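Local coordinates for sulfur oxidation protein soxB (Thermus thermophilus, PDB 2WDD) that probably hydrolyses the sulfur-sulfur bond of cysteine S-thiosulfonate to release sulfate in the Sox sulfur-oxidation pathway, using a site with two manganese ions, at residues Pro43-Pro55 and Glu368-Thr380. Numbering follows the deposited sequence. Where two conformers were deposited one is given.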
ATOM      1  N   PRO A  43     -12.802  10.823  -2.156  1.00 11.01           N
ATOM      2  CA  PRO A  43     -12.613  10.286  -3.502  1.00 10.32           C
ATOM      3  C   PRO A  43     -11.354  10.925  -4.081  1.00 13.35           C
ATOM      4  O   PRO A  43     -11.090  12.115  -3.874  1.00 12.35           O
ATOM      5  CB  PRO A  43     -13.833  10.812  -4.258  1.00 11.77           C
ATOM      6  CG  PRO A  43     -14.893  10.945  -3.201  1.00 15.84           C
ATOM      7  CD  PRO A  43     -14.154  11.395  -1.967  1.00 11.91           C
ATOM      8  N   HIS A  44     -10.542  10.125  -4.757  1.00 10.05           N
ATOM      9  CA  HIS A  44      -9.306  10.622  -5.337  1.00  9.16           C
ATOM     10  C   HIS A  44      -8.931   9.717  -6.504  1.00 12.47           C
ATOM     11  O   HIS A  44      -9.719   8.852  -6.892  1.00 12.49           O
ATOM     12  CB  HIS A  44      -8.188  10.689  -4.273  1.00  8.85           C
ATOM     13  CG  HIS A  44      -7.757   9.356  -3.744  1.00 10.30           C
ATOM     14  ND1 HIS A  44      -6.455   8.910  -3.831  1.00 11.72           N
ATOM     15  CD2 HIS A  44      -8.446   8.380  -3.107  1.00 11.79           C
ATOM     16  CE1 HIS A  44      -6.365   7.707  -3.290  1.00 10.90           C
ATOM     17  NE2 HIS A  44      -7.565   7.348  -2.869  1.00 11.62           N
ATOM     18  N   TYR A  45      -7.741   9.883  -7.057  1.00  9.47           N
ATOM     19  CA  TYR A  45      -7.332   9.026  -8.163  1.00  8.51           C
ATOM     20  C   TYR A  45      -6.134   8.224  -7.727  1.00 11.29           C
ATOM     21  O   TYR A  45      -5.317   8.707  -6.956  1.00 10.79           O
ATOM     22  CB  TYR A  45      -7.019   9.862  -9.394  1.00  8.93           C
ATOM     23  CG  TYR A  45      -8.198  10.699  -9.822  1.00 10.60           C
ATOM     24  CD1 TYR A  45      -9.189  10.174 -10.647  1.00 11.51           C
ATOM     25  CD2 TYR A  45      -8.359  11.992  -9.335  1.00 11.87           C
ATOM     26  CE1 TYR A  45     -10.294  10.939 -11.013  1.00 12.75           C
ATOM     27  CE2 TYR A  45      -9.460  12.765  -9.698  1.00 12.91           C
ATOM     28  CZ  TYR A  45     -10.404  12.239 -10.556  1.00 16.26           C
ATOM     29  OH  TYR A  45     -11.497  13.005 -10.911  1.00 15.58           O
ATOM     30  N   PHE A  46      -6.040   6.983  -8.202  0.50  7.94           N
ATOM     31  CA  PHE A  46      -4.929   6.113  -7.818  0.50  7.73           C
ATOM     32  C   PHE A  46      -4.603   5.161  -8.965  0.50 10.64           C
ATOM     33  O   PHE A  46      -5.291   4.152  -9.165  0.50 10.70           O
ATOM     34  CB  PHE A  46      -5.294   5.320  -6.556  0.50  9.44           C
ATOM     35  CG  PHE A  46      -4.128   4.593  -5.926  0.50 10.49           C
ATOM     36  CD1 PHE A  46      -3.379   5.184  -4.913  0.50 12.50           C
ATOM     37  CD2 PHE A  46      -3.796   3.308  -6.330  0.50 12.94           C
ATOM     38  CE1 PHE A  46      -2.320   4.511  -4.328  0.50 13.40           C
ATOM     39  CE2 PHE A  46      -2.726   2.633  -5.760  0.50 15.76           C
ATOM     40  CZ  PHE A  46      -1.987   3.238  -4.755  0.50 13.69           C
ATOM     41  N   MET A  47      -3.558   5.498  -9.718  1.00  7.57           N
ATOM     42  CA  MET A  47      -3.137   4.692 -10.852  1.00  7.22           C
ATOM     43  C   MET A  47      -2.211   3.564 -10.424  1.00 10.25           C
ATOM     44  O   MET A  47      -1.311   3.762  -9.604  1.00 10.71           O
ATOM     45  CB  MET A  47      -2.402   5.578 -11.860  1.00  8.23           C
ATOM     46  CG  MET A  47      -2.059   4.866 -13.158  1.00  9.00           C
ATOM     47  SD  MET A  47      -1.109   5.926 -14.265  1.00 10.57           S
ATOM     48  CE  MET A  47       0.528   5.563 -13.647  1.00  9.19           C
ATOM     49  N   GLU A  48      -2.398   2.391 -11.028  1.00  7.69           N
ATOM     50  CA  GLU A  48      -1.502   1.276 -10.774  1.00  7.59           C
ATOM     51  C   GLU A  48      -0.141   1.558 -11.402  1.00  9.31           C
ATOM     52  O   GLU A  48      -0.004   2.404 -12.288  1.00  9.58           O
ATOM     53  CB  GLU A  48      -2.086  -0.032 -11.318  1.00  8.60           C
ATOM     54  CG  GLU A  48      -3.368  -0.430 -10.594  1.00  9.63           C
ATOM     55  CD  GLU A  48      -3.139  -0.714  -9.114  1.00 15.63           C
ATOM     56  OE1 GLU A  48      -2.191  -1.455  -8.778  1.00 14.07           O
ATOM     57  OE2 GLU A  48      -3.877  -0.154  -8.281  1.00 12.52           O
ATOM     58  N   PRO A  49       0.895   0.838 -10.950  1.00  7.01           N
ATOM     59  CA  PRO A  49       2.246   1.096 -11.451  1.00  6.05           C
ATOM     60  C   PRO A  49       2.426   0.767 -12.915  1.00  8.96           C
ATOM     61  O   PRO A  49       1.941  -0.259 -13.391  1.00  9.00           O
ATOM     62  CB  PRO A  49       3.123   0.144 -10.631  1.00  7.25           C
ATOM     63  CG  PRO A  49       2.189  -0.907 -10.096  1.00 11.00           C
ATOM     64  CD  PRO A  49       0.875  -0.172  -9.878  1.00  7.77           C
ATOM     65  N   PRO A  50       3.216   1.573 -13.621  1.00  7.15           N
ATOM     66  CA  PRO A  50       3.507   1.225 -15.014  1.00  7.76           C
ATOM     67  C   PRO A  50       4.498   0.049 -15.086  1.00 10.56           C
ATOM     68  O   PRO A  50       4.551  -0.654 -16.102  1.00 10.53           O
ATOM     69  CB  PRO A  50       4.131   2.505 -15.593  1.00 10.52           C
ATOM     70  CG  PRO A  50       3.846   3.585 -14.612  1.00 14.64           C
ATOM     71  CD  PRO A  50       3.589   2.953 -13.275  1.00  9.33           C
ATOM     72  N   ASN A  51       5.278  -0.174 -14.021  1.00  8.11           N
ATOM     73  CA  ASN A  51       6.232  -1.289 -14.023  1.00  8.30           C
ATOM     74  C   ASN A  51       6.276  -1.965 -12.673  1.00 10.21           C
ATOM     75  O   ASN A  51       6.251  -1.291 -11.631  1.00  9.41           O
ATOM     76  CB  ASN A  51       7.660  -0.827 -14.331  1.00  7.54           C
ATOM     77  CG  ASN A  51       7.758  -0.068 -15.631  1.00 10.03           C
ATOM     78  OD1 ASN A  51       7.982  -0.655 -16.696  1.00 10.74           O
ATOM     79  ND2 ASN A  51       7.591   1.249 -15.554  1.00  9.82           N
ATOM     80  N   LEU A  52       6.351  -3.294 -12.722  1.00  8.69           N
ATOM     81  CA  LEU A  52       6.566  -4.137 -11.542  1.00  8.24           C
ATOM     82  C   LEU A  52       7.641  -5.121 -12.001  1.00 13.21           C
ATOM     83  O   LEU A  52       7.355  -6.246 -12.414  1.00 13.81           O
ATOM     84  CB  LEU A  52       5.297  -4.855 -11.096  1.00  8.25           C
ATOM     85  CG  LEU A  52       4.256  -3.981 -10.385  1.00 11.37           C
ATOM     86  CD1 LEU A  52       2.969  -4.790 -10.167  1.00 11.84           C
ATOM     87  CD2 LEU A  52       4.824  -3.509  -9.038  1.00 13.15           C
ATOM     88  N   ILE A  53       8.875  -4.635 -12.008  1.00 10.57           N
ATOM     89  CA  ILE A  53      10.008  -5.397 -12.504  1.00 11.17           C
ATOM     90  C   ILE A  53      10.383  -6.542 -11.585  1.00 16.03           C
ATOM     91  O   ILE A  53      10.435  -6.392 -10.367  1.00 14.94           O
ATOM     92  CB  ILE A  53      11.190  -4.463 -12.768  1.00 13.74           C
ATOM     93  CG1 ILE A  53      10.805  -3.435 -13.828  1.00 14.41           C
ATOM     94  CG2 ILE A  53      12.450  -5.244 -13.141  1.00 13.50           C
ATOM     95  CD1 ILE A  53      11.707  -2.207 -13.852  1.00 15.37           C
ATOM     96  N   ALA A  54      10.674  -7.690 -12.188  1.00 15.30           N
ATOM     97  CA  ALA A  54      11.040  -8.870 -11.428  1.00 15.09           C
ATOM     98  C   ALA A  54      12.133  -9.615 -12.156  1.00 16.47           C
ATOM     99  O   ALA A  54      12.275  -9.483 -13.364  1.00 14.23           O
ATOM    100  CB  ALA A  54       9.845  -9.772 -11.276  1.00 16.19           C
ATOM    101  N   PRO A  55      12.911 -10.424 -11.422  1.00 15.48           N
ATOM    102  CA  PRO A  55      13.897 -11.243 -12.126  1.00 15.80           C
ATOM    103  C   PRO A  55      13.107 -12.297 -12.902  1.00 19.30           C
ATOM    104  O   PRO A  55      11.945 -12.570 -12.589  1.00 17.00           O
ATOM    105  CB  PRO A  55      14.678 -11.904 -10.984  1.00 17.72           C
ATOM    106  CG  PRO A  55      13.709 -11.978  -9.864  1.00 22.26           C
ATOM    107  CD  PRO A  55      12.804 -10.777  -9.994  1.00 17.97           C
ATOM    108  N   GLU A 368       0.229  20.488 -14.465  1.00 12.82           N
ATOM    109  CA  GLU A 368      -0.143  20.456 -15.869  1.00 12.94           C
ATOM    110  C   GLU A 368      -0.223  19.047 -16.446  1.00 16.72           C
ATOM    111  O   GLU A 368      -0.896  18.810 -17.446  1.00 16.57           O
ATOM    112  CB  GLU A 368       0.788  21.350 -16.677  1.00 14.51           C
ATOM    113  CG  GLU A 368       0.643  22.804 -16.261  1.00 18.68           C
ATOM    114  CD  GLU A 368       1.374  23.758 -17.177  1.00 27.83           C
ATOM    115  OE1 GLU A 368       2.049  23.284 -18.113  1.00 23.13           O
ATOM    116  OE2 GLU A 368       1.275  24.982 -16.950  1.00 28.10           O
ATOM    117  N   THR A 369       0.458  18.111 -15.800  1.00 13.46           N
ATOM    118  CA  THR A 369       0.474  16.741 -16.283  1.00 13.13           C
ATOM    119  C   THR A 369       0.266  15.746 -15.144  1.00 13.64           C
ATOM    120  O   THR A 369       0.216  16.118 -13.983  1.00 13.96           O
ATOM    121  CB  THR A 369       1.765  16.436 -17.053  1.00 19.46           C
ATOM    122  OG1 THR A 369       2.874  16.550 -16.162  1.00 20.64           O
ATOM    123  CG2 THR A 369       1.956  17.427 -18.207  1.00 20.13           C
ATOM    124  N   LEU A 370       0.135  14.473 -15.506  1.00 10.79           N
ATOM    125  CA  LEU A 370      -0.121  13.411 -14.540  1.00  9.87           C
ATOM    126  C   LEU A 370       1.004  13.220 -13.541  1.00 12.41           C
ATOM    127  O   LEU A 370       2.145  12.979 -13.933  1.00 11.82           O
ATOM    128  CB  LEU A 370      -0.267  12.092 -15.296  1.00  9.47           C
ATOM    129  CG  LEU A 370      -0.728  10.891 -14.461  1.00 11.95           C
ATOM    130  CD1 LEU A 370      -2.157  11.099 -13.993  1.00 12.67           C
ATOM    131  CD2 LEU A 370      -0.592   9.604 -15.295  1.00 13.38           C
ATOM    132  N   LEU A 371       0.667  13.268 -12.256  1.00  9.55           N
ATOM    133  CA  LEU A 371       1.636  12.997 -11.193  1.00  8.70           C
ATOM    134  C   LEU A 371       1.226  11.658 -10.566  1.00 10.63           C
ATOM    135  O   LEU A 371       0.147  11.537  -9.979  1.00  9.29           O
ATOM    136  CB  LEU A 371       1.612  14.101 -10.125  1.00  8.82           C
ATOM    137  CG  LEU A 371       2.115  15.463 -10.607  1.00 11.80           C
ATOM    138  CD1 LEU A 371       1.919  16.526  -9.519  1.00 12.21           C
ATOM    139  CD2 LEU A 371       3.612  15.350 -10.994  1.00 12.68           C
ATOM    140  N   TYR A 372       2.061  10.640 -10.757  1.00  8.96           N
ATOM    141  CA  TYR A 372       1.781   9.315 -10.200  1.00  7.93           C
ATOM    142  C   TYR A 372       2.959   8.919  -9.317  1.00 10.59           C
ATOM    143  O   TYR A 372       4.068   9.439  -9.472  1.00  9.67           O
ATOM    144  CB  TYR A 372       1.548   8.268 -11.304  1.00  8.13           C
ATOM    145  CG  TYR A 372       2.723   8.073 -12.242  1.00  8.33           C
ATOM    146  CD1 TYR A 372       3.662   7.071 -12.013  1.00  9.66           C
ATOM    147  CD2 TYR A 372       2.900   8.893 -13.355  1.00  9.06           C
ATOM    148  CE1 TYR A 372       4.714   6.856 -12.893  1.00  9.11           C
ATOM    149  CE2 TYR A 372       3.957   8.704 -14.220  1.00  9.62           C
ATOM    150  CZ  TYR A 372       4.885   7.704 -13.972  1.00 10.73           C
ATOM    151  OH  TYR A 372       5.936   7.499 -14.836  1.00 12.08           O
ATOM    152  N   LYS A 373       2.702   7.998  -8.398  1.00  8.23           N
ATOM    153  CA  LYS A 373       3.694   7.575  -7.423  1.00  8.39           C
ATOM    154  C   LYS A 373       4.226   6.156  -7.576  1.00  9.79           C
ATOM    155  O   LYS A 373       5.417   5.911  -7.395  1.00  9.99           O
ATOM    156  CB  LYS A 373       3.086   7.693  -6.015  1.00 10.23           C
ATOM    157  CG  LYS A 373       3.914   7.018  -4.917  1.00 11.58           C
ATOM    158  CD  LYS A 373       5.089   7.910  -4.521  1.00 10.37           C
ATOM    159  CE  LYS A 373       6.040   7.222  -3.535  1.00 11.77           C
ATOM    160  NZ  LYS A 373       6.935   8.237  -2.893  1.00  9.91           N
ATOM    161  N   ARG A 374       3.346   5.203  -7.861  1.00  8.66           N
ATOM    162  CA  ARG A 374       3.753   3.805  -7.908  0.50  8.07           C
ATOM    163  C   ARG A 374       4.522   3.368  -9.144  1.00 10.05           C
ATOM    164  O   ARG A 374       4.131   3.680 -10.267  1.00  9.58           O
ATOM    165  CB  ARG A 374       2.556   2.886  -7.669  0.50  8.85           C
ATOM    166  CG  ARG A 374       1.941   3.017  -6.282  0.50 14.14           C
ATOM    167  CD  ARG A 374       1.692   1.650  -5.665  0.50 21.78           C
ATOM    168  NE  ARG A 374       2.838   0.763  -5.839  0.50 20.96           N
ATOM    169  CZ  ARG A 374       2.745  -0.529  -6.139  0.50 30.47           C
ATOM    170  NH1 ARG A 374       3.842  -1.257  -6.274  0.50 23.47           N
ATOM    171  NH2 ARG A 374       1.557  -1.100  -6.279  0.50 19.47           N
ATOM    172  N   ASP A 375       5.609   2.631  -8.910  1.00  7.64           N
ATOM    173  CA  ASP A 375       6.453   2.085  -9.969  1.00  6.38           C
ATOM    174  C   ASP A 375       7.646   1.410  -9.304  1.00  8.94           C
ATOM    175  O   ASP A 375       8.067   1.820  -8.228  1.00  8.83           O
ATOM    176  CB  ASP A 375       6.973   3.184 -10.905  1.00  8.49           C
ATOM    177  CG  ASP A 375       7.711   2.612 -12.114  1.00 12.68           C
ATOM    178  OD1 ASP A 375       7.019   1.999 -12.949  1.00 11.25           O
ATOM    179  OD2 ASP A 375       8.965   2.692 -12.196  1.00 10.78           O
ATOM    180  N   THR A 376       8.255   0.433  -9.961  1.00  7.81           N
ATOM    181  CA  THR A 376       9.447  -0.156  -9.343  1.00  6.87           C
ATOM    182  C   THR A 376      10.554   0.884  -9.153  1.00  9.95           C
ATOM    183  O   THR A 376      11.264   0.868  -8.142  1.00  9.27           O
ATOM    184  CB  THR A 376       9.993  -1.298 -10.216  1.00 11.05           C
ATOM    185  OG1 THR A 376       8.978  -2.288 -10.389  1.00 10.59           O
ATOM    186  CG2 THR A 376      11.238  -1.939  -9.564  1.00 10.68           C
ATOM    187  N   LEU A 377      10.749   1.735 -10.158  1.00  9.09           N
ATOM    188  CA  LEU A 377      11.917   2.593 -10.211  1.00  9.42           C
ATOM    189  C   LEU A 377      11.776   4.097 -10.240  1.00 11.69           C
ATOM    190  O   LEU A 377      12.703   4.808  -9.824  1.00 10.64           O
ATOM    191  CB  LEU A 377      12.744   2.212 -11.451  1.00  9.60           C
ATOM    192  CG  LEU A 377      13.129   0.734 -11.559  1.00 12.21           C
ATOM    193  CD1 LEU A 377      13.764   0.479 -12.923  1.00 12.79           C
ATOM    194  CD2 LEU A 377      14.095   0.357 -10.433  1.00 13.83           C
ATOM    195  N   TYR A 378      10.709   4.588 -10.863  1.00  8.56           N
ATOM    196  CA  TYR A 378      10.623   6.009 -11.137  1.00  8.43           C
ATOM    197  C   TYR A 378       9.177   6.480 -11.190  1.00 10.36           C
ATOM    198  O   TYR A 378       8.302   5.768 -11.661  1.00  9.03           O
ATOM    199  CB  TYR A 378      11.280   6.277 -12.507  1.00  9.09           C
ATOM    200  CG  TYR A 378      10.984   7.652 -13.067  1.00 10.43           C
ATOM    201  CD1 TYR A 378      11.781   8.736 -12.748  1.00 12.28           C
ATOM    202  CD2 TYR A 378       9.896   7.858 -13.909  1.00 11.70           C
ATOM    203  CE1 TYR A 378      11.476  10.011 -13.209  1.00 11.80           C
ATOM    204  CE2 TYR A 378       9.574   9.134 -14.374  1.00 12.33           C
ATOM    205  CZ  TYR A 378      10.384  10.198 -14.031  1.00 15.58           C
ATOM    206  OH  TYR A 378      10.081  11.461 -14.488  1.00 14.97           O
ATOM    207  N   SER A 379       8.936   7.698 -10.729  1.00  8.14           N
ATOM    208  CA  SER A 379       7.598   8.269 -10.827  1.00  7.99           C
ATOM    209  C   SER A 379       7.657   9.785 -11.039  1.00 10.79           C
ATOM    210  O   SER A 379       8.623  10.441 -10.660  1.00  9.90           O
ATOM    211  CB  SER A 379       6.756   7.940  -9.595  1.00  8.78           C
ATOM    212  OG  SER A 379       7.039   8.857  -8.541  1.00  9.06           O
ATOM    213  N   THR A 380       6.610  10.356 -11.624  1.00  9.33           N
ATOM    214  CA  THR A 380       6.617  11.811 -11.822  1.00  8.83           C
ATOM    215  C   THR A 380       6.417  12.550 -10.508  1.00 10.86           C
ATOM    216  O   THR A 380       6.969  13.646 -10.330  1.00  9.33           O
ATOM    217  CB  THR A 380       5.589  12.251 -12.861  1.00 11.39           C
ATOM    218  OG1 THR A 380       4.324  11.670 -12.523  1.00  9.84           O
ATOM    219  CG2 THR A 380       6.024  11.817 -14.261  1.00 12.84           C
TER
HETATM  220  O   HOH W   1       1.429   4.894 -10.336  1.00 13.01           O
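Two loops meet at what is probably part of the junction between the metal-binding and C-terminal domains of a 5'-nucleotidase-family enzyme, joined where Asn51 meets Asp375 and Thr376. Asn51 ND2 donates to the syn side of Asp375 OD1 at 2.8 Å, nearly straight at 165°, with amide and carboxylate planes almost perpendicular. Asp375 CG lies anti to the backbone N (chi1 -173°), which sends OD1 across to Asn51 while OD2 closes an Asx turn on Leu377 N and also takes Tyr378 N on its anti lone pair; Tyr555 OH is a further partner of OD2. The buried carboxylate is thus gripped through both oxygens. Thr376 N reaches Asn51 O from above the carbonyl plane at 3.1 Å, and Thr376 OG1 accepts from Ile53 N at 2.9 Å. Beyond this polar knot, Ile53 CD1 touches Leu377 CD1 at 3.5 Å. Toward the other end, Met47, bent at chi3 (87°), lays CE over one face of the Tyr372 ring, 4.0 Å from its centroid, a CH-pi contact. Between the Met47 and Asn51 ends, in the conformer given, Pro49 CD and CG lie over one face of the Arg374 guanidinium, offset toward its rim, with CD 3.8 Å from NH2, while NH1 pairs with Asp465. The Arg374 side chain comes within about 4 Å of that of His288, a manganese ligand, and the loop pair lies beside a two-manganese centre consistent with the metallophosphatase fold.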